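Local atomic coordinates of putative lipoprotein (Bacteroides fragilis, PDB entry 3QNK), a protein that is of uncharacterised function but, as a SusD-like outer-membrane lipoprotein, probably binds glycans at the cell surface for uptake by a partner transporter. Residues E207-G212 against L389-I394; Q329-A334 against N371-G376; K2-E7 against K21-D26. All coordinates share one frame; numbering follows the deposited sequence. Where two conformers were deposited one is given.

Overall arrangement
The three contacts illustrate how a largely helical SusD-like protein ties together segments close or remote in sequence. Contact 3 comes first along the chain, folding the N-terminal residues 2-7 onto helix 17-29. Contact 1 joins helix 198-209 to strand 389-390 and helix 391-405, and contact 2, which sets the turn after strand 329-330 against the loop before strand 384-387, is nested inside the loop that contact 1 closes. None touches another: between centres, contact 1 is about 34 Å from contact 2 and about 30 Å from contact 3, and contacts 2 and 3 are about 37 Å apart. Contact 1 is buried within one chain, whereas contacts 2 and 3 both reach the second subunit.

Contact 1 (E207-G212 against L389-I394); sequences EVYKLG and LRYAEI
Tyr-391 stretches from the junction of strand 389-390 and helix 391-405 across to Val-208 and Tyr-209, near the C-terminal end of helix 198-209. Its CG lies trans to the backbone nitrogen (chi1 -165°), which carries the ring out of its own helix and past the valine. There Tyr-391 CE1 comes 4.0 Å from Val-208 CG1, an apolar touch made obliquely to the ring. The hydroxyl goes farther, so that Tyr-391 OH sits 3.3 Å from Tyr-209 CD1, at the edge of the Tyr-209 ring and near its plane. The two tyrosine side chains cross at about a right angle and share no hydrogen bond; Tyr-209 OH is instead bound to Asp-398 OD2 on helix 391-405, which fixes the far end of that ring. Tyr-395 adds an edge-to-face partner for Tyr-391.

The protein is an alpha-alpha superhelix of the TPR-clan SusD family. Here helix 198-209 lies against the start of helix 391-405, directly after strand 389-390. That strand pairs with strand 238-244 in a short antiparallel sheet, and Glu-393 forms a salt bridge with Arg-190 on helix 181-194.

One turn on, Ile-394 meets the same two residues with its separate branches. Its CG1 arm approaches Val-208, with Ile-394 CG1 3.6 Å from Val-208 CG1, and the terminal Ile-394 CD1 lies 3.9 Å from both valine methyls, CG1 and CG2. The other branch serves the aromatic neighbour: Ile-394 CG2 is 3.5 Å from Tyr-209 CE1 and almost as close to CZ, the two side chains running past each other in opposite directions. Ala-186 and Ile-239 also pack on Ile-394, from helix 181-194 and strand 238-244.

Contact 2 (Q329-A334 against N371-G376); sequences QIFFNA and NYPYAG
Phe-331 sets its ring against Asn-371, Tyr-372 and Pro-373. Asn-371 meets it through the backbone: Phe-331 CE1 lies 3.7 Å from Asn-371 O, which approaches the ring obliquely. On its other flank Asn-371 receives the methyl of Ala-334, with Ala-334 CB 3.7 Å from Asn-371 CA and the alpha carbons of the two residues 3.9 Å apart.

Phe-331 opens a type I beta turn that closes at Ala-334, with Ala-334 N bonded to Phe-331 O; on the facing segment Pro-373 centres an inverse gamma turn. Two irregular loops meet here, one leaving strand 329-330 and the other leading toward strand 384-387.

Tyr-372 presents an edge to the phenylalanine face in an offset edge-to-face pair, with ring centroids 5.7 Å apart and planes inclined at 69°. The nearest atoms of this pair are Phe-331 CE2 and Tyr-372 CD1, 3.8 Å apart. The tyrosine edge is held in place at its far end, where Tyr-372 OH takes a hydrogen bond from Arg-269 N. Pro-373 adds a looser touch, its CD lying 4.3 Å from Phe-331 CZ. Farther along the same loop, Ala-375 packs on Asp-140 of the second subunit.

Contact 3 (K2-E7 against K21-D26); sequences KAPLDE and KYYVND
Leu-5 and Tyr-23 mark the closest backbone approach, their CA atoms 5.7 Å apart where the N-terminal segment passes helix 17-29. The motif is a short 3-10 segment, residues 5-7, docked on the flank of an alpha helix; the bond from Glu-7 N to Pro-4 O closes its turn.

Leu-5 buries the most surface in this contact, closely followed by Tyr-23. With CG trans to the backbone nitrogen (chi1 -163°), it lays methyl CD2 on the helix backbone, 3.6 Å from Tyr-23 N. The same methyl is 3.8 Å from Tyr-22 CB, although the Tyr-22 ring leads away from the contact. Leu-5 also packs on Leu-5 of the second subunit, so this leucine serves both the chain's own helix and the subunit interface. Asn-25 likewise reaches across, its ND2 bonded to Ile-8 O of that neighbouring chain.

Tyr-23 runs back along the N-terminal segment: Tyr-23 CD2 lies 3.8 Å from Leu-5 CB, and Tyr-23 CE2 is as far from Pro-4 CB. Proline and tyrosine side chains lie side by side and point the same way. The phenol end is satisfied beyond the two segments, by a hydrogen bond from Tyr-23 OH to Lys-86 O on helix 76-93. That helix also supplies Lys-86 NZ for a salt bridge with Asp-26, whose OD2 comes no nearer to Leu-5 than 4.2 Å, at Leu-5 N, without a hydrogen bond.

Asp-6 borders the same ring. Its carboxylate plane is turned 82° from that of the tyrosine, and OD2 accepts a hydrogen bond from Trp-14 NE1, which helps fix its rotation. Asp-6 OD1, which also has a long, weak ion pair with Arg-89 NE, lies at the ring edge, 3.9 Å from Tyr-23 CE2.

Contact 1 (E207-G212 against L389-I394)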
loop_
_atom_site.group_PDB
_atom_site.type_symbol
_atom_site.label_atom_id
_atom_site.label_comp_id
_atom_site.label_asym_id
_atom_site.label_seq_id
_atom_site.Cartn_x
_atom_site.Cartn_y
_atom_site.Cartn_z
ATOM N N GLU B 207 -14.541 31.028 17.776
ATOM C CA GLU B 207 -14.313 30.077 18.844
ATOM C C GLU B 207 -12.824 29.894 19.143
ATOM O O GLU B 207 -12.445 29.858 20.307
ATOM C CB GLU B 207 -14.973 28.734 18.514
ATOM C CG GLU B 207 -16.487 28.787 18.602
ATOM C CD GLU B 207 -17.070 29.326 19.890
ATOM O OE1 GLU B 207 -16.564 28.976 20.983
ATOM O OE2 GLU B 207 -18.043 30.106 19.796
ATOM N N VAL B 208 -11.983 29.825 18.112
ATOM C CA VAL B 208 -10.536 29.640 18.258
ATOM C C VAL B 208 -9.883 30.897 18.895
ATOM O O VAL B 208 -8.936 30.771 19.698
ATOM C CB VAL B 208 -9.895 29.262 16.905
ATOM C CG1 VAL B 208 -8.418 28.908 17.070
ATOM C CG2 VAL B 208 -10.644 28.106 16.269
ATOM N N TYR B 209 -10.442 32.095 18.589
ATOM C CA TYR B 209 -9.941 33.356 19.135
ATOM C C TYR B 209 -10.064 33.405 20.671
ATOM O O TYR B 209 -9.303 34.123 21.337
ATOM C CB TYR B 209 -10.680 34.551 18.519
ATOM C CG TYR B 209 -10.456 34.771 17.035
ATOM C CD1 TYR B 209 -9.174 34.724 16.482
ATOM C CD2 TYR B 209 -11.513 35.107 16.195
ATOM C CE1 TYR B 209 -8.960 34.970 15.122
ATOM C CE2 TYR B 209 -11.318 35.311 14.828
ATOM C CZ TYR B 209 -10.038 35.253 14.294
ATOM O OH TYR B 209 -9.860 35.481 12.947
ATOM N N LYS B 210 -11.000 32.621 21.221
ATOM C CA LYS B 210 -11.277 32.544 22.647
ATOM C C LYS B 210 -10.409 31.493 23.377
ATOM O O LYS B 210 -10.362 31.499 24.616
ATOM C CB LYS B 210 -12.773 32.194 22.862
ATOM C CG LYS B 210 -13.763 33.220 22.325
ATOM C CD LYS B 210 -15.202 32.721 22.445
ATOM C CE LYS B 210 -16.130 33.455 21.499
ATOM N NZ LYS B 210 -17.482 32.832 21.464
ATOM N N LEU B 211 -9.732 30.608 22.631
ATOM C CA LEU B 211 -9.006 29.478 23.208
ATOM C C LEU B 211 -7.530 29.739 23.584
ATOM O O LEU B 211 -6.788 28.777 23.860
ATOM C CB LEU B 211 -9.116 28.274 22.258
ATOM C CG LEU B 211 -10.524 27.706 22.179
ATOM C CD1 LEU B 211 -10.664 26.733 21.053
ATOM C CD2 LEU B 211 -10.975 27.126 23.516
ATOM N N GLY B 212 -7.151 31.014 23.682
ATOM C CA GLY B 212 -5.803 31.395 24.079
ATOM C C GLY B 212 -4.662 31.055 23.134
ATOM O O GLY B 212 -3.535 30.823 23.581
ATOM N N LEU B 389 -2.241 22.398 11.546
ATOM C CA LEU B 389 -3.065 23.563 11.835
ATOM C C LEU B 389 -2.304 24.587 12.712
ATOM O O LEU B 389 -1.853 24.256 13.817
ATOM C CB LEU B 389 -4.394 23.151 12.508
ATOM C CG LEU B 389 -5.338 22.179 11.771
ATOM C CD1 LEU B 389 -6.380 21.604 12.758
ATOM C CD2 LEU B 389 -6.052 22.872 10.633
ATOM N N ARG B 390 -2.151 25.821 12.173
ATOM C CA ARG B 390 -1.529 27.007 12.783
ATOM C C ARG B 390 -2.570 28.092 13.059
ATOM O O ARG B 390 -3.504 28.253 12.263
ATOM C CB ARG B 390 -0.510 27.606 11.820
ATOM C CG ARG B 390 0.904 27.080 11.839
ATOM C CD ARG B 390 1.578 27.536 10.536
ATOM N NE ARG B 390 1.770 28.977 10.561
ATOM C CZ ARG B 390 2.006 29.750 9.517
ATOM N NH1 ARG B 390 2.108 29.228 8.306
ATOM N NH2 ARG B 390 2.174 31.047 9.676
ATOM N N TYR B 391 -2.350 28.917 14.093
ATOM C CA TYR B 391 -3.251 30.030 14.426
ATOM C C TYR B 391 -3.402 31.045 13.250
ATOM O O TYR B 391 -4.492 31.588 13.072
ATOM C CB TYR B 391 -2.773 30.747 15.695
ATOM C CG TYR B 391 -3.784 31.673 16.344
ATOM C CD1 TYR B 391 -5.141 31.356 16.364
ATOM C CD2 TYR B 391 -3.375 32.822 17.011
ATOM C CE1 TYR B 391 -6.072 32.193 16.978
ATOM C CE2 TYR B 391 -4.293 33.652 17.656
ATOM C CZ TYR B 391 -5.642 33.333 17.639
ATOM O OH TYR B 391 -6.543 34.131 18.297
ATOM N N ALA B 392 -2.339 31.247 12.425
ATOM C CA ALA B 392 -2.361 32.153 11.273
ATOM C C ALA B 392 -3.534 31.878 10.314
ATOM O O ALA B 392 -4.093 32.821 9.748
ATOM C CB ALA B 392 -1.056 32.057 10.513
ATOM N N GLU B 393 -3.918 30.589 10.153
ATOM C CA GLU B 393 -4.993 30.175 9.265
ATOM C C GLU B 393 -6.351 30.693 9.712
ATOM O O GLU B 393 -7.187 31.000 8.857
ATOM C CB GLU B 393 -5.043 28.661 9.174
ATOM C CG GLU B 393 -5.468 28.195 7.804
ATOM C CD GLU B 393 -5.651 26.700 7.681
ATOM O OE1 GLU B 393 -4.681 25.948 7.958
ATOM O OE2 GLU B 393 -6.770 26.289 7.291
ATOM N N ILE B 394 -6.589 30.774 11.043
ATOM C CA ILE B 394 -7.850 31.259 11.593
ATOM C C ILE B 394 -8.116 32.651 11.017
ATOM O O ILE B 394 -9.173 32.873 10.439
ATOM C CB ILE B 394 -7.820 31.229 13.143
ATOM C CG1 ILE B 394 -7.462 29.819 13.675
ATOM C CG2 ILE B 394 -9.086 31.788 13.794
ATOM C CD1 ILE B 394 -8.315 28.648 13.177
#

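Contact 2 (Q329-A334 against N371-G376)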
loop_
_atom_site.group_PDB
_atom_site.type_symbol
_atom_site.label_atom_id
_atom_site.label_comp_id
_atom_site.label_asym_id
_atom_site.label_seq_id
_atom_site.Cartn_x
_atom_site.Cartn_y
_atom_site.Cartn_z
ATOM N N GLN B 329 22.963 31.518 3.626
ATOM C CA GLN B 329 23.695 30.798 4.645
ATOM C C GLN B 329 22.725 29.940 5.438
ATOM O O GLN B 329 21.677 30.440 5.890
ATOM C CB GLN B 329 24.432 31.747 5.544
ATOM C CG GLN B 329 25.762 32.121 4.981
ATOM C CD GLN B 329 26.397 33.113 5.889
ATOM O OE1 GLN B 329 26.033 34.288 5.888
ATOM N NE2 GLN B 329 27.323 32.645 6.720
ATOM N N ILE B 330 23.044 28.636 5.547
ATOM C CA ILE B 330 22.259 27.621 6.253
ATOM C C ILE B 330 23.205 26.777 7.113
ATOM O O ILE B 330 24.411 26.826 6.902
ATOM C CB ILE B 330 21.431 26.755 5.261
ATOM C CG1 ILE B 330 22.318 26.126 4.166
ATOM C CG2 ILE B 330 20.258 27.571 4.646
ATOM C CD1 ILE B 330 21.684 25.033 3.381
ATOM N N PHE B 331 22.655 26.017 8.083
ATOM C CA PHE B 331 23.351 25.091 8.995
ATOM C C PHE B 331 24.333 25.807 9.935
ATOM O O PHE B 331 25.422 25.296 10.210
ATOM C CB PHE B 331 24.045 23.953 8.230
ATOM C CG PHE B 331 23.106 22.856 7.795
ATOM C CD1 PHE B 331 22.411 22.097 8.737
ATOM C CD2 PHE B 331 22.943 22.551 6.447
ATOM C CE1 PHE B 331 21.568 21.049 8.336
ATOM C CE2 PHE B 331 22.101 21.506 6.047
ATOM C CZ PHE B 331 21.418 20.765 6.996
ATOM N N PHE B 332 23.895 26.946 10.491
ATOM C CA PHE B 332 24.663 27.780 11.411
ATOM C C PHE B 332 25.153 27.028 12.633
ATOM O O PHE B 332 26.305 27.220 13.039
ATOM C CB PHE B 332 23.806 28.946 11.898
ATOM C CG PHE B 332 23.173 29.778 10.819
ATOM C CD1 PHE B 332 23.915 30.730 10.126
ATOM C CD2 PHE B 332 21.821 29.649 10.523
ATOM C CE1 PHE B 332 23.319 31.514 9.131
ATOM C CE2 PHE B 332 21.225 30.446 9.543
ATOM C CZ PHE B 332 21.975 31.377 8.859
ATOM N N ASN B 333 24.269 26.190 13.231
ATOM C CA ASN B 333 24.541 25.456 14.474
ATOM C C ASN B 333 24.832 23.950 14.232
ATOM O O ASN B 333 24.538 23.084 15.079
ATOM C CB ASN B 333 23.399 25.673 15.484
ATOM C CG ASN B 333 23.308 27.109 15.963
ATOM O OD1 ASN B 333 24.209 27.638 16.632
ATOM N ND2 ASN B 333 22.228 27.790 15.617
ATOM N N ALA B 334 25.430 23.664 13.064
ATOM C CA ALA B 334 25.928 22.355 12.658
ATOM C C ALA B 334 27.410 22.386 12.912
ATOM O O ALA B 334 27.963 23.491 12.951
ATOM C CB ALA B 334 25.642 22.114 11.184
ATOM N N ASN B 371 21.993 19.925 12.900
ATOM C CA ASN B 371 23.315 19.514 12.423
ATOM C C ASN B 371 23.089 18.793 11.101
ATOM O O ASN B 371 21.946 18.392 10.811
ATOM C CB ASN B 371 24.092 18.640 13.431
ATOM C CG ASN B 371 25.449 18.144 12.916
ATOM O OD1 ASN B 371 26.124 18.788 12.086
ATOM N ND2 ASN B 371 25.854 16.956 13.357
ATOM N N TYR B 372 24.134 18.685 10.241
ATOM C CA TYR B 372 23.993 18.023 8.936
ATOM C C TYR B 372 23.722 16.525 9.122
ATOM O O TYR B 372 24.419 15.890 9.917
ATOM C CB TYR B 372 25.231 18.233 8.053
ATOM C CG TYR B 372 25.054 17.722 6.633
ATOM C CD1 TYR B 372 24.356 18.464 5.688
ATOM C CD2 TYR B 372 25.564 16.486 6.244
ATOM C CE1 TYR B 372 24.171 17.992 4.396
ATOM C CE2 TYR B 372 25.379 16.001 4.953
ATOM C CZ TYR B 372 24.687 16.761 4.030
ATOM O OH TYR B 372 24.487 16.275 2.761
ATOM N N PRO B 373 22.745 15.937 8.390
ATOM C CA PRO B 373 22.455 14.506 8.575
ATOM C C PRO B 373 23.498 13.570 7.941
ATOM O O PRO B 373 23.167 12.849 7.000
ATOM C CB PRO B 373 21.079 14.342 7.913
ATOM C CG PRO B 373 21.039 15.379 6.886
ATOM C CD PRO B 373 21.819 16.545 7.412
ATOM N N TYR B 374 24.736 13.545 8.462
ATOM C CA TYR B 374 25.757 12.638 7.950
ATOM C C TYR B 374 25.352 11.204 8.209
ATOM O O TYR B 374 24.713 10.914 9.228
ATOM C CB TYR B 374 27.127 12.853 8.637
ATOM C CG TYR B 374 27.723 14.245 8.665
ATOM C CD1 TYR B 374 28.475 14.724 7.596
ATOM C CD2 TYR B 374 27.684 15.016 9.824
ATOM C CE1 TYR B 374 29.112 15.971 7.653
ATOM C CE2 TYR B 374 28.303 16.267 9.891
ATOM C CZ TYR B 374 29.034 16.738 8.810
ATOM O OH TYR B 374 29.674 17.962 8.894
ATOM N N ALA B 375 25.801 10.294 7.362
ATOM C CA ALA B 375 25.559 8.895 7.642
ATOM C C ALA B 375 26.625 8.406 8.662
ATOM O O ALA B 375 27.813 8.329 8.322
ATOM C CB ALA B 375 25.598 8.091 6.352
ATOM N N GLY B 376 26.197 8.154 9.907
ATOM C CA GLY B 376 27.073 7.656 10.970
ATOM C C GLY B 376 27.142 8.475 12.248
ATOM O O GLY B 376 27.532 9.647 12.213
#

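Contact 3 (K2-E7 against K21-D26)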
loop_
_atom_site.group_PDB
_atom_site.type_symbol
_atom_site.label_atom_id
_atom_site.label_comp_id
_atom_site.label_asym_id
_atom_site.label_seq_id
_atom_site.Cartn_x
_atom_site.Cartn_y
_atom_site.Cartn_z
ATOM N N LYS B 2 -2.623 -3.161 8.607
ATOM C CA LYS B 2 -3.914 -2.921 7.947
ATOM C C LYS B 2 -5.105 -3.185 8.866
ATOM O O LYS B 2 -6.074 -2.425 8.857
ATOM C CB LYS B 2 -4.068 -3.787 6.691
ATOM C CG LYS B 2 -4.131 -2.987 5.394
ATOM C CD LYS B 2 -3.879 -3.899 4.214
ATOM C CE LYS B 2 -3.441 -3.209 2.956
ATOM N NZ LYS B 2 -3.233 -4.207 1.865
ATOM N N ALA B 3 -5.045 -4.273 9.637
ATOM C CA ALA B 3 -6.113 -4.638 10.547
ATOM C C ALA B 3 -6.167 -3.707 11.774
ATOM O O ALA B 3 -5.113 -3.235 12.226
ATOM C CB ALA B 3 -5.919 -6.078 11.000
ATOM N N PRO B 4 -7.370 -3.472 12.362
ATOM C CA PRO B 4 -7.442 -2.699 13.612
ATOM C C PRO B 4 -6.679 -3.407 14.737
ATOM O O PRO B 4 -6.608 -4.634 14.748
ATOM C CB PRO B 4 -8.949 -2.643 13.904
ATOM C CG PRO B 4 -9.610 -2.946 12.605
ATOM C CD PRO B 4 -8.712 -3.946 11.971
ATOM N N LEU B 5 -6.095 -2.627 15.663
ATOM C CA LEU B 5 -5.254 -3.125 16.763
ATOM C C LEU B 5 -5.885 -4.263 17.572
ATOM O O LEU B 5 -5.166 -5.194 17.931
ATOM C CB LEU B 5 -4.864 -1.976 17.712
ATOM C CG LEU B 5 -3.694 -2.255 18.653
ATOM C CD1 LEU B 5 -2.366 -2.027 17.955
ATOM C CD2 LEU B 5 -3.794 -1.428 19.899
ATOM N N ASP B 6 -7.207 -4.212 17.835
ATOM C CA ASP B 6 -7.911 -5.226 18.637
ATOM C C ASP B 6 -7.844 -6.660 18.036
ATOM O O ASP B 6 -8.003 -7.627 18.788
ATOM C CB ASP B 6 -9.375 -4.813 18.926
ATOM C CG ASP B 6 -10.339 -4.780 17.758
ATOM O OD1 ASP B 6 -9.894 -4.488 16.626
ATOM O OD2 ASP B 6 -11.562 -4.982 17.988
ATOM N N GLU B 7 -7.538 -6.801 16.721
ATOM C CA GLU B 7 -7.439 -8.098 16.034
ATOM C C GLU B 7 -6.201 -8.924 16.489
ATOM O O GLU B 7 -6.212 -10.159 16.380
ATOM C CB GLU B 7 -7.443 -7.910 14.512
ATOM C CG GLU B 7 -8.712 -7.246 13.987
ATOM C CD GLU B 7 -9.361 -7.893 12.779
ATOM O OE1 GLU B 7 -9.501 -9.137 12.761
ATOM O OE2 GLU B 7 -9.798 -7.142 11.876
ATOM N N LYS B 21 -6.403 2.821 24.936
ATOM C CA LYS B 21 -5.553 4.006 24.770
ATOM C C LYS B 21 -4.529 3.750 23.633
ATOM O O LYS B 21 -4.275 4.656 22.829
ATOM C CB LYS B 21 -4.873 4.397 26.099
ATOM N N TYR B 22 -4.016 2.489 23.521
ATOM C CA TYR B 22 -3.085 2.072 22.465
ATOM C C TYR B 22 -3.776 2.066 21.088
ATOM O O TYR B 22 -3.152 2.426 20.088
ATOM C CB TYR B 22 -2.481 0.692 22.763
ATOM C CG TYR B 22 -1.406 0.678 23.830
ATOM C CD1 TYR B 22 -0.690 1.833 24.147
ATOM C CD2 TYR B 22 -1.062 -0.500 24.486
ATOM C CE1 TYR B 22 0.287 1.831 25.147
ATOM C CE2 TYR B 22 -0.069 -0.524 25.472
ATOM C CZ TYR B 22 0.604 0.646 25.803
ATOM O OH TYR B 22 1.590 0.632 26.774
ATOM N N TYR B 23 -5.077 1.701 21.052
ATOM C CA TYR B 23 -5.864 1.700 19.821
ATOM C C TYR B 23 -5.934 3.120 19.250
ATOM O O TYR B 23 -5.713 3.311 18.049
ATOM C CB TYR B 23 -7.280 1.136 20.082
ATOM C CG TYR B 23 -8.075 0.838 18.830
ATOM C CD1 TYR B 23 -8.661 1.865 18.087
ATOM C CD2 TYR B 23 -8.250 -0.470 18.387
ATOM C CE1 TYR B 23 -9.360 1.599 16.913
ATOM C CE2 TYR B 23 -8.944 -0.748 17.210
ATOM C CZ TYR B 23 -9.502 0.291 16.480
ATOM O OH TYR B 23 -10.217 0.025 15.345
ATOM N N VAL B 24 -6.223 4.119 20.116
ATOM C CA VAL B 24 -6.331 5.527 19.715
ATOM C C VAL B 24 -4.941 6.025 19.254
ATOM O O VAL B 24 -4.869 6.728 18.253
ATOM C CB VAL B 24 -6.969 6.392 20.820
ATOM C CG1 VAL B 24 -7.124 7.841 20.384
ATOM C CG2 VAL B 24 -8.323 5.831 21.218
ATOM N N ASN B 25 -3.844 5.565 19.899
ATOM C CA ASN B 25 -2.477 5.909 19.471
ATOM C C ASN B 25 -2.211 5.404 18.063
ATOM O O ASN B 25 -1.571 6.108 17.271
ATOM C CB ASN B 25 -1.427 5.325 20.421
ATOM C CG ASN B 25 -1.337 5.942 21.800
ATOM O OD1 ASN B 25 -2.140 6.798 22.219
ATOM N ND2 ASN B 25 -0.343 5.493 22.546
ATOM N N ASP B 26 -2.740 4.193 17.741
ATOM C CA ASP B 26 -2.627 3.594 16.412
ATOM C C ASP B 26 -3.367 4.440 15.390
ATOM O O ASP B 26 -2.892 4.588 14.261
ATOM C CB ASP B 26 -3.156 2.160 16.422
ATOM C CG ASP B 26 -2.956 1.403 15.124
ATOM O OD1 ASP B 26 -1.801 1.327 14.661
ATOM O OD2 ASP B 26 -3.952 0.827 14.606
#